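Local structure of dephospho-CoA kinase (6N39) at residues I18-S23 / V136-D141; V144-L149 / D159-I164. The protein probably catalyses the last step of coenzyme A biosynthesis, the ATP-dependent phosphorylation of the 3'-hydroxyl group of dephospho-CoA. All blocks are in the same frame, centred on the assembly; numbering follows the deposited sequence.

Contact 1. Residues I18-S23 / V136-D141; sequences IGAGKS and VIVYAD. With ACT (acetate ion), chain B.
Ala20 and Val138 meet where the P-loop (Walker A) of this kinase passes the end of strand 135-139. That strand lies beside strand 10-16 in the parallel sheet of the nucleotide-binding fold. The P-loop leads from strand 10-16 into helix 22-31.

The tight part is small and held by van der Waals contact, much of it between methyl groups and backbone. Ala20 sits with its CB 3.9 Å from Tyr139 CA and 4.2 Å from Val138 CG1. The two branches of Val138 divide the work. With chi1 at 61°, CG1 sits between the backbone N and the carbonyl carbon, and CG2 lies anti to N. CG2 reaches to 3.6 Å from Ala20 O. CG1 lies under the first turn of the helix, 3.8 Å from Lys22 N. Ala140 CB adds a looser contact with Ala20 O. That carbonyl is hydrogen-bonded by Asn183 ND2. Tyr139 leaves the strand on the side away from the P-loop, and its ring stacks on Trp180.

The other side of the P-loop is looser, with Gly19 and Gly21 partly exposed and Ser23 exposed. Here backbone N-H groups hold a small ion, an acetate probably from the crystallisation liquor. Gly21 N donates to acetate O at 3.2 Å, and Gly19 N makes a weak bond to the same oxygen. Ser23 OG binds OXT only weakly. Gly19 and Gly21 have backbone angles that suit glycine. The anion occupies the cradle in which P-loops hold nucleotide phosphate, consistent with the predicted ATP site at Gly19 to Ser23. Lys22 begins beside this cradle, but its chain bends at chi3 and chi4, and NZ forms a salt bridge with Asp119 OD1. At the N-terminus of helix 22-31, the N-H of Ser23 points at acetate OXT over 3.2 Å, with an angle of 153° at the hydrogen.

Contact 2. Residues V144-L149 / D159-I164; sequences VRLRRL and DARARI
Ile164 CD1 packs against Leu149 CD1 at 4.0 Å and Leu146 CD2 at 4.2 Å. Ala160 CB fits beside the same two leucines, 4.0 Å from Leu146 CD2. At one margin of this apolar patch, Leu146 CD1 lies over a face of the Arg161 guanidinium, offset toward its rim. The two side chains cross at about a right angle, and the bend of the arginine at chi3 (90°) turns that face to CD1. Its NH1 also forms a salt bridge with Glu157 OE2.

The patch joins consecutive helices, 142-153 and 157-165, between strands 135-139 and 179-182 of the parallel sheet. In P-loop kinases of this kind, that region probably includes the lid. The two segments run at 127° to each other, with axes 10.0 Å apart at closest approach.

At another margin, Ile164 CG1 lies over one face of the Arg145 guanidinium, and its CG2 is 3.9 Å from Arg145 NH2. A water in the guanidinium plane accepts from Arg145 NH2 at 2.7 Å. It lies 3.0 Å from Ile164 O and can bridge the helices there. Further out, Ile18 helps to position Arg145 through its backbone carbonyl, and its side chain touches Ile164.

Contacts 1 and 2 are neighbours, with centres 12 Å apart, and they follow each other along the chain. Strand 135-139 of contact 1 runs on through Ala140 and Asp141 into helix 142-153 of contact 2. Two arginines of that helix reach back to the P-loop. Arg145 NH2 probably bonds Ile18 O at 2.9 Å, and Arg148 NE probably bonds Gly19 O at 3.2 Å. Arg148 NH2 also bonds Asn183 O. The side chain of Leu149 comes within about 4 Å of Gly19, part of the predicted ATP site. Helix 142-153 thus probably braces the carbonyl side of the P-loop, while the N-H groups of Gly19, Gly21 and Ser23 face the acetate.

Contact 1. Residues I18-S23 / V136-D141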
ATOM      1  N   ILE A  18      -3.467 -17.608 -13.054  1.00 62.09           N
ATOM      2  CA  ILE A  18      -3.630 -19.057 -13.011  1.00 60.97           C
ATOM      3  C   ILE A  18      -2.337 -19.732 -13.448  1.00 66.11           C
ATOM      4  O   ILE A  18      -1.709 -19.337 -14.440  1.00 62.17           O
ATOM      5  CB  ILE A  18      -4.833 -19.470 -13.879  1.00 59.51           C
ATOM      6  CG1 ILE A  18      -5.119 -20.973 -13.771  1.00 67.87           C
ATOM      7  CG2 ILE A  18      -4.625 -19.077 -15.340  1.00 63.59           C
ATOM      8  CD1 ILE A  18      -6.391 -21.401 -14.534  1.00 73.10           C
ATOM      9  N   GLY A  19      -1.914 -20.745 -12.691  1.00 70.28           N
ATOM     10  CA  GLY A  19      -0.701 -21.471 -13.008  1.00 68.49           C
ATOM     11  C   GLY A  19       0.584 -20.846 -12.498  1.00 59.54           C
ATOM     12  O   GLY A  19       1.658 -21.433 -12.687  1.00 59.67           O
ATOM     13  N   ALA A  20       0.518 -19.674 -11.869  1.00 50.85           N
ATOM     14  CA  ALA A  20       1.728 -19.016 -11.395  1.00 51.85           C
ATOM     15  C   ALA A  20       2.210 -19.557 -10.055  1.00 51.88           C
ATOM     16  O   ALA A  20       3.386 -19.379  -9.724  1.00 48.95           O
ATOM     17  CB  ALA A  20       1.507 -17.502 -11.277  1.00 52.55           C
ATOM     18  N   GLY A  21       1.331 -20.177  -9.269  1.00 55.51           N
ATOM     19  CA  GLY A  21       1.735 -20.780  -8.010  1.00 58.22           C
ATOM     20  C   GLY A  21       1.132 -20.134  -6.780  1.00 52.55           C
ATOM     21  O   GLY A  21       1.713 -20.185  -5.692  1.00 49.55           O
ATOM     22  N   LYS A  22      -0.047 -19.535  -6.942  1.00 49.74           N
ATOM     23  CA  LYS A  22      -0.714 -18.839  -5.843  1.00 53.54           C
ATOM     24  C   LYS A  22      -0.849 -19.731  -4.606  1.00 55.31           C
ATOM     25  O   LYS A  22      -0.489 -19.336  -3.487  1.00 46.29           O
ATOM     26  CB  LYS A  22      -2.082 -18.380  -6.340  1.00 59.78           C
ATOM     27  CG  LYS A  22      -2.732 -17.277  -5.577  1.00 63.25           C
ATOM     28  CD  LYS A  22      -3.692 -16.530  -6.490  1.00 61.05           C
ATOM     29  CE  LYS A  22      -4.740 -17.457  -7.094  1.00 67.10           C
ATOM     30  NZ  LYS A  22      -5.516 -18.132  -6.015  1.00 68.26           N
ATOM     31  N   SER A  23      -1.360 -20.954  -4.802  1.00 47.77           N
ATOM     32  CA  SER A  23      -1.593 -21.870  -3.686  1.00 56.15           C
ATOM     33  C   SER A  23      -0.287 -22.385  -3.095  1.00 49.20           C
ATOM     34  O   SER A  23      -0.177 -22.552  -1.874  1.00 48.24           O
ATOM     35  CB  SER A  23      -2.463 -23.047  -4.142  1.00 57.15           C
ATOM     36  OG  SER A  23      -3.786 -22.608  -4.381  1.00 74.43           O
ATOM     37  N   VAL A 136       1.356  -9.129  -2.065  1.00 30.88           N
ATOM     38  CA  VAL A 136       2.321 -10.045  -2.674  1.00 34.87           C
ATOM     39  C   VAL A 136       1.680 -10.668  -3.905  1.00 36.69           C
ATOM     40  O   VAL A 136       0.566 -11.204  -3.835  1.00 38.33           O
ATOM     41  CB  VAL A 136       2.759 -11.147  -1.693  1.00 39.48           C
ATOM     42  CG1 VAL A 136       3.824 -12.046  -2.340  1.00 34.86           C
ATOM     43  CG2 VAL A 136       3.292 -10.536  -0.446  1.00 36.02           C
ATOM     44  N   ILE A 137       2.367 -10.604  -5.034  1.00 34.77           N
ATOM     45  CA  ILE A 137       1.855 -11.225  -6.248  1.00 38.12           C
ATOM     46  C   ILE A 137       2.926 -12.151  -6.792  1.00 40.01           C
ATOM     47  O   ILE A 137       4.087 -11.748  -6.927  1.00 39.49           O
ATOM     48  CB  ILE A 137       1.429 -10.179  -7.290  1.00 37.69           C
ATOM     49  CG1 ILE A 137       0.460  -9.185  -6.633  1.00 39.02           C
ATOM     50  CG2 ILE A 137       0.787 -10.865  -8.480  1.00 40.79           C
ATOM     51  CD1 ILE A 137      -0.236  -8.253  -7.578  1.00 33.97           C
ATOM     52  N   VAL A 138       2.546 -13.402  -7.068  1.00 39.35           N
ATOM     53  CA  VAL A 138       3.460 -14.390  -7.621  1.00 41.11           C
ATOM     54  C   VAL A 138       3.260 -14.422  -9.127  1.00 47.37           C
ATOM     55  O   VAL A 138       2.139 -14.238  -9.619  1.00 45.94           O
ATOM     56  CB  VAL A 138       3.253 -15.778  -6.975  1.00 44.11           C
ATOM     57  CG1 VAL A 138       1.847 -16.309  -7.215  1.00 44.17           C
ATOM     58  CG2 VAL A 138       4.268 -16.751  -7.493  1.00 42.19           C
ATOM     59  N   TYR A 139       4.352 -14.595  -9.869  1.00 40.05           N
ATOM     60  CA  TYR A 139       4.266 -14.703 -11.319  1.00 44.44           C
ATOM     61  C   TYR A 139       5.257 -15.758 -11.792  1.00 52.32           C
ATOM     62  O   TYR A 139       6.076 -16.261 -11.020  1.00 49.38           O
ATOM     63  CB  TYR A 139       4.530 -13.355 -12.014  1.00 50.92           C
ATOM     64  CG  TYR A 139       5.958 -12.874 -11.876  1.00 53.64           C
ATOM     65  CD1 TYR A 139       6.375 -12.241 -10.716  1.00 52.17           C
ATOM     66  CD2 TYR A 139       6.890 -13.062 -12.904  1.00 52.25           C
ATOM     67  CE1 TYR A 139       7.678 -11.802 -10.567  1.00 58.71           C
ATOM     68  CE2 TYR A 139       8.201 -12.625 -12.768  1.00 54.53           C
ATOM     69  CZ  TYR A 139       8.585 -11.990 -11.593  1.00 64.57           C
ATOM     70  OH  TYR A 139       9.879 -11.538 -11.426  1.00 61.41           O
ATOM     71  N   ALA A 140       5.173 -16.089 -13.079  1.00 53.92           N
ATOM     72  CA  ALA A 140       6.030 -17.101 -13.677  1.00 54.99           C
ATOM     73  C   ALA A 140       6.011 -16.926 -15.186  1.00 64.31           C
ATOM     74  O   ALA A 140       5.039 -16.409 -15.747  1.00 62.78           O
ATOM     75  CB  ALA A 140       5.579 -18.520 -13.312  1.00 54.34           C
ATOM     76  N   ASP A 141       7.092 -17.373 -15.833  1.00 66.12           N
ATOM     77  CA  ASP A 141       7.163 -17.340 -17.290  1.00 77.47           C
ATOM     78  C   ASP A 141       5.946 -18.033 -17.887  1.00 74.26           C
ATOM     79  O   ASP A 141       5.490 -19.061 -17.380  1.00 67.69           O
ATOM     80  CB  ASP A 141       8.440 -18.022 -17.801  1.00 89.42           C
ATOM     81  CG  ASP A 141       9.715 -17.433 -17.206  1.00 93.98           C
ATOM     82  OD1 ASP A 141      10.706 -18.188 -17.075  1.00 94.63           O
ATOM     83  OD2 ASP A 141       9.729 -16.231 -16.866  1.00 93.73           O
TER
HETATM   84  C   ACT B 501      -2.037 -21.761  -8.333  1.00 65.35           C
HETATM   85  O   ACT B 501      -1.709 -21.224  -9.434  1.00 77.02           O
HETATM   86  OXT ACT B 501      -2.970 -21.425  -7.542  1.00 61.27           O
HETATM   87  CH3 ACT B 501      -1.184 -23.014  -7.869  1.00 51.90           C

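Contact 2. Residues V144-L149 / D159-I164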
ATOM      1  N   VAL A 144       6.243 -21.678 -18.482  1.00 76.96           N
ATOM      2  CA  VAL A 144       6.161 -22.481 -17.265  1.00 68.38           C
ATOM      3  C   VAL A 144       4.709 -22.651 -16.836  1.00 69.91           C
ATOM      4  O   VAL A 144       4.264 -23.761 -16.515  1.00 69.00           O
ATOM      5  CB  VAL A 144       7.011 -21.846 -16.147  1.00 77.83           C
ATOM      6  CG1 VAL A 144       6.705 -22.490 -14.803  1.00 68.40           C
ATOM      7  CG2 VAL A 144       8.497 -21.958 -16.470  1.00 83.44           C
ATOM      8  N   ARG A 145       3.953 -21.550 -16.806  1.00 69.95           N
ATOM      9  CA  ARG A 145       2.545 -21.626 -16.426  1.00 73.73           C
ATOM     10  C   ARG A 145       1.787 -22.580 -17.336  1.00 78.92           C
ATOM     11  O   ARG A 145       0.960 -23.379 -16.868  1.00 68.69           O
ATOM     12  CB  ARG A 145       1.917 -20.231 -16.470  1.00 61.10           C
ATOM     13  CG  ARG A 145       2.596 -19.221 -15.547  1.00 57.14           C
ATOM     14  CD  ARG A 145       2.085 -17.810 -15.800  1.00 61.13           C
ATOM     15  NE  ARG A 145       0.657 -17.705 -15.537  1.00 60.89           N
ATOM     16  CZ  ARG A 145      -0.099 -16.685 -15.921  1.00 58.39           C
ATOM     17  NH1 ARG A 145       0.439 -15.679 -16.592  1.00 56.01           N
ATOM     18  NH2 ARG A 145      -1.391 -16.676 -15.634  1.00 56.57           N
ATOM     19  N   LEU A 146       2.068 -22.512 -18.641  1.00 82.87           N
ATOM     20  CA  LEU A 146       1.423 -23.396 -19.604  1.00 86.59           C
ATOM     21  C   LEU A 146       1.752 -24.851 -19.323  1.00 83.39           C
ATOM     22  O   LEU A 146       0.857 -25.701 -19.286  1.00 81.27           O
ATOM     23  CB  LEU A 146       1.852 -23.028 -21.020  1.00 90.76           C
ATOM     24  CG  LEU A 146       1.075 -21.895 -21.670  1.00 94.77           C
ATOM     25  CD1 LEU A 146       1.752 -21.499 -22.968  1.00100.60           C
ATOM     26  CD2 LEU A 146      -0.358 -22.342 -21.908  1.00101.62           C
ATOM     27  N   ARG A 147       3.047 -25.167 -19.184  1.00 88.33           N
ATOM     28  CA  ARG A 147       3.437 -26.541 -18.888  1.00 88.47           C
ATOM     29  C   ARG A 147       2.736 -27.041 -17.634  1.00 81.89           C
ATOM     30  O   ARG A 147       2.218 -28.161 -17.611  1.00 79.91           O
ATOM     31  CB  ARG A 147       4.955 -26.648 -18.740  1.00 88.29           C
ATOM     32  N   ARG A 148       2.660 -26.201 -16.601  1.00 74.86           N
ATOM     33  CA  ARG A 148       2.042 -26.640 -15.353  1.00 77.01           C
ATOM     34  C   ARG A 148       0.553 -26.914 -15.536  1.00 80.93           C
ATOM     35  O   ARG A 148       0.048 -27.943 -15.076  1.00 81.74           O
ATOM     36  CB  ARG A 148       2.290 -25.610 -14.250  1.00 75.82           C
ATOM     37  CG  ARG A 148       3.774 -25.449 -13.918  1.00 77.39           C
ATOM     38  CD  ARG A 148       4.030 -25.074 -12.452  1.00 83.12           C
ATOM     39  NE  ARG A 148       3.947 -23.643 -12.216  1.00 81.74           N
ATOM     40  CZ  ARG A 148       4.913 -22.892 -11.690  1.00 74.35           C
ATOM     41  NH1 ARG A 148       6.073 -23.420 -11.308  1.00 71.50           N
ATOM     42  NH2 ARG A 148       4.703 -21.598 -11.535  1.00 56.21           N
ATOM     43  N   LEU A 149      -0.157 -26.038 -16.251  1.00 83.41           N
ATOM     44  CA  LEU A 149      -1.598 -26.232 -16.408  1.00 82.05           C
ATOM     45  C   LEU A 149      -1.904 -27.432 -17.302  1.00 87.65           C
ATOM     46  O   LEU A 149      -2.749 -28.270 -16.962  1.00 84.04           O
ATOM     47  CB  LEU A 149      -2.249 -24.963 -16.957  1.00 82.94           C
ATOM     48  CG  LEU A 149      -2.302 -23.779 -15.984  1.00 81.80           C
ATOM     49  CD1 LEU A 149      -2.760 -22.547 -16.724  1.00 85.94           C
ATOM     50  CD2 LEU A 149      -3.222 -24.057 -14.802  1.00 69.86           C
ATOM     51  N   ASP A 159      -7.170 -23.998 -24.361  1.00 98.44           N
ATOM     52  CA  ASP A 159      -8.011 -23.618 -23.230  1.00 95.55           C
ATOM     53  C   ASP A 159      -7.189 -22.919 -22.148  1.00 95.42           C
ATOM     54  O   ASP A 159      -7.607 -21.889 -21.601  1.00 89.19           O
ATOM     55  CB  ASP A 159      -8.704 -24.860 -22.666  1.00 97.67           C
ATOM     56  CG  ASP A 159      -9.682 -24.533 -21.559  1.00106.39           C
ATOM     57  OD1 ASP A 159     -10.276 -23.436 -21.592  1.00106.18           O
ATOM     58  OD2 ASP A 159      -9.848 -25.371 -20.649  1.00105.72           O
ATOM     59  N   ALA A 160      -6.020 -23.470 -21.818  1.00 92.66           N
ATOM     60  CA  ALA A 160      -5.157 -22.826 -20.838  1.00 89.94           C
ATOM     61  C   ALA A 160      -4.759 -21.433 -21.303  1.00 92.08           C
ATOM     62  O   ALA A 160      -4.814 -20.471 -20.530  1.00 84.06           O
ATOM     63  CB  ALA A 160      -3.921 -23.686 -20.574  1.00 85.91           C
ATOM     64  N   ARG A 161      -4.365 -21.304 -22.573  1.00 92.78           N
ATOM     65  CA  ARG A 161      -3.939 -20.002 -23.075  1.00 92.64           C
ATOM     66  C   ARG A 161      -5.081 -18.996 -23.024  1.00 89.32           C
ATOM     67  O   ARG A 161      -4.872 -17.832 -22.664  1.00 79.55           O
ATOM     68  CB  ARG A 161      -3.396 -20.127 -24.497  1.00100.07           C
ATOM     69  CG  ARG A 161      -2.343 -21.205 -24.670  1.00107.42           C
ATOM     70  CD  ARG A 161      -1.700 -21.146 -26.045  1.00113.64           C
ATOM     71  NE  ARG A 161      -0.535 -20.268 -26.033  1.00114.86           N
ATOM     72  CZ  ARG A 161       0.721 -20.695 -26.085  1.00112.72           C
ATOM     73  NH1 ARG A 161       0.978 -21.996 -26.174  1.00114.72           N
ATOM     74  NH2 ARG A 161       1.720 -19.821 -26.056  1.00104.91           N
ATOM     75  N   ALA A 162      -6.300 -19.429 -23.365  1.00 87.61           N
ATOM     76  CA  ALA A 162      -7.443 -18.522 -23.303  1.00 89.59           C
ATOM     77  C   ALA A 162      -7.747 -18.114 -21.867  1.00 84.26           C
ATOM     78  O   ALA A 162      -8.012 -16.939 -21.585  1.00 79.09           O
ATOM     79  CB  ALA A 162      -8.666 -19.169 -23.953  1.00 90.03           C
ATOM     80  N   ARG A 163      -7.718 -19.080 -20.946  1.00 85.64           N
ATOM     81  CA  ARG A 163      -7.961 -18.780 -19.539  1.00 82.56           C
ATOM     82  C   ARG A 163      -6.924 -17.807 -18.996  1.00 78.81           C
ATOM     83  O   ARG A 163      -7.247 -16.923 -18.196  1.00 70.48           O
ATOM     84  CB  ARG A 163      -7.957 -20.076 -18.726  1.00 91.26           C
ATOM     85  CG  ARG A 163      -9.191 -20.966 -18.919  1.00102.74           C
ATOM     86  CD  ARG A 163      -9.774 -21.324 -17.565  1.00108.52           C
ATOM     87  NE  ARG A 163      -9.777 -20.144 -16.697  1.00112.69           N
ATOM     88  CZ  ARG A 163      -9.874 -20.177 -15.371  1.00110.62           C
ATOM     89  NH1 ARG A 163      -9.864 -19.046 -14.678  1.00104.67           N
ATOM     90  NH2 ARG A 163      -9.974 -21.338 -14.737  1.00113.18           N
ATOM     91  N   ILE A 164      -5.668 -17.966 -19.421  1.00 80.02           N
ATOM     92  CA  ILE A 164      -4.598 -17.065 -19.003  1.00 70.59           C
ATOM     93  C   ILE A 164      -4.832 -15.670 -19.562  1.00 75.52           C
ATOM     94  O   ILE A 164      -4.708 -14.667 -18.848  1.00 69.60           O
ATOM     95  CB  ILE A 164      -3.233 -17.621 -19.450  1.00 71.16           C
ATOM     96  CG1 ILE A 164      -2.833 -18.827 -18.591  1.00 72.85           C
ATOM     97  CG2 ILE A 164      -2.167 -16.525 -19.413  1.00 65.75           C
ATOM     98  CD1 ILE A 164      -1.555 -19.522 -19.046  1.00 69.31           C
TER
HETATM   99  O   HOH W   1      -3.266 -14.807 -16.272  1.00 50.57           O